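Local atomic coordinates of ATPase BagA (Mycobacterium tuberculosis H37Rv, PDB entry 6BS3), a protein that forms, with its partner BagB, a heterodimeric ATPase complex whose ATP hydrolysis is required for resistance to nitric oxide and to elevated glycerol. Residues L91-E96 with V135-K140. Residues are numbered along the deposited sequence; the frame is centred on the assembly and turned at random.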
# COMPACT_ATOMS: atom_id res chain seq x y z
N LEU A 91 -6.11 -6.97 20.33
CA LEU A 91 -5.38 -8.23 20.21
C LEU A 91 -4.45 -8.24 18.98
O LEU A 91 -4.91 -8.41 17.85
CB LEU A 91 -6.26 -9.51 20.27
CG LEU A 91 -5.46 -10.85 20.17
CD1 LEU A 91 -4.55 -11.11 21.42
CD2 LEU A 91 -6.38 -12.02 19.91
N ALA A 92 -3.15 -8.05 19.20
CA ALA A 92 -2.16 -8.13 18.12
C ALA A 92 -1.77 -9.62 18.11
O ALA A 92 -1.09 -10.08 19.03
CB ALA A 92 -0.94 -7.25 18.44
N ILE A 93 -2.33 -10.40 17.16
CA ILE A 93 -2.05 -11.85 17.13
C ILE A 93 -0.56 -12.08 16.80
O ILE A 93 -0.03 -11.52 15.83
CB ILE A 93 -2.99 -12.66 16.18
CG1 ILE A 93 -4.48 -12.55 16.61
CG2 ILE A 93 -2.54 -14.14 16.11
CD1 ILE A 93 -5.52 -13.12 15.52
N ASP A 94 0.11 -12.86 17.64
CA ASP A 94 1.51 -13.26 17.48
C ASP A 94 1.42 -14.67 16.89
O ASP A 94 1.00 -15.60 17.59
CB ASP A 94 2.19 -13.24 18.86
CG ASP A 94 3.65 -13.67 18.95
OD1 ASP A 94 4.07 -14.51 18.13
OD2 ASP A 94 4.35 -13.18 19.86
N ILE A 95 1.72 -14.82 15.58
CA ILE A 95 1.60 -16.09 14.84
C ILE A 95 2.48 -17.20 15.44
O ILE A 95 2.06 -18.36 15.48
CB ILE A 95 1.81 -15.93 13.29
CG1 ILE A 95 1.25 -17.14 12.50
CG2 ILE A 95 3.27 -15.65 12.90
CD1 ILE A 95 -0.22 -17.26 12.48
N GLU A 96 3.67 -16.83 15.93
CA GLU A 96 4.62 -17.75 16.56
C GLU A 96 4.03 -18.33 17.85
O GLU A 96 3.97 -19.55 17.98
CB GLU A 96 5.96 -17.06 16.76
CG GLU A 96 6.95 -17.84 17.60
CD GLU A 96 8.41 -17.58 17.28
OE1 GLU A 96 9.26 -18.28 17.88
OE2 GLU A 96 8.72 -16.70 16.44
N VAL A 135 -5.01 -20.74 8.89
CA VAL A 135 -5.75 -21.65 9.78
C VAL A 135 -5.60 -21.14 11.23
O VAL A 135 -6.58 -21.06 11.95
CB VAL A 135 -5.30 -23.14 9.62
CG1 VAL A 135 -5.66 -23.99 10.85
CG2 VAL A 135 -5.87 -23.75 8.36
N LEU A 136 -4.37 -20.78 11.64
CA LEU A 136 -4.08 -20.27 12.98
C LEU A 136 -4.80 -18.96 13.25
O LEU A 136 -5.38 -18.80 14.32
CB LEU A 136 -2.56 -20.09 13.20
CG LEU A 136 -1.70 -21.36 13.17
CD1 LEU A 136 -0.22 -21.02 13.17
CD2 LEU A 136 -2.03 -22.29 14.33
N LEU A 137 -4.78 -18.03 12.26
CA LEU A 137 -5.36 -16.69 12.36
C LEU A 137 -6.87 -16.68 12.36
O LEU A 137 -7.44 -16.09 13.27
CB LEU A 137 -4.81 -15.74 11.27
CG LEU A 137 -3.30 -15.50 11.29
CD1 LEU A 137 -2.81 -14.90 9.99
CD2 LEU A 137 -2.88 -14.66 12.49
N THR A 138 -7.52 -17.34 11.39
CA THR A 138 -8.99 -17.40 11.31
C THR A 138 -9.54 -18.24 12.48
O THR A 138 -10.66 -18.00 12.94
CB THR A 138 -9.49 -17.94 9.94
OG1 THR A 138 -9.01 -19.28 9.77
CG2 THR A 138 -9.08 -17.06 8.76
N GLY A 139 -8.76 -19.23 12.91
CA GLY A 139 -9.13 -20.10 14.03
C GLY A 139 -9.14 -19.34 15.34
O GLY A 139 -10.04 -19.54 16.16
N LYS A 140 -8.17 -18.43 15.54
CA LYS A 140 -8.08 -17.59 16.74
C LYS A 140 -9.19 -16.54 16.72
O LYS A 140 -9.77 -16.25 17.77
CB LYS A 140 -6.69 -16.94 16.88
CG LYS A 140 -6.53 -16.01 18.10
CD LYS A 140 -6.69 -16.74 19.42
CE LYS A 140 -6.79 -15.79 20.58
NZ LYS A 140 -7.14 -16.51 21.84
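Ile95 pushes its CD1 methyl into the angle between Leu136 and Leu137, reaching Leu136 CB and Leu137 CD2, both at 3.7 Å. Its CG1 arm leaves anti to the backbone N (chi1 -162°), and a bend at chi2 swings CD1 over to the helix although the CA-CB bond does not aim there. Leu137 CD2 is shared: it also meets the CG2 branch of Ile93 at 3.7 Å, in a direction roughly at right angles to Ile95. The second branch of Ile93 runs on to Lys140, its CD1 lying 4.0 Å from Lys140 CG. One helical turn after Leu136, the lysine contributes its aliphatic part; a kink at chi2 (63°) carries CE to 3.9 Å from Leu91 CD2, the two side chains crossing nearly at right angles. No hydrogen bond spans this interface. NZ pairs within its own helix, in a salt bridge with Glu143.

Behind them, Leu91 and Ile93 are fixed by backbone hydrogen bonds to strand 51-56, while Asp94 is the N-cap of helix 95-107, its OD1 accepting from Ala97 N. Phe99 and Tyr102 of that helix pack on Leu136. Helix 130-146 is thus seated by apolar packing across the end of strand 86-92 and the start of helix 95-107; helices and loops separate strands 86-92 and 158-162, consistent with the helical subdomain inserted into the P-loop NTPase core in ArsA/Get3 relatives.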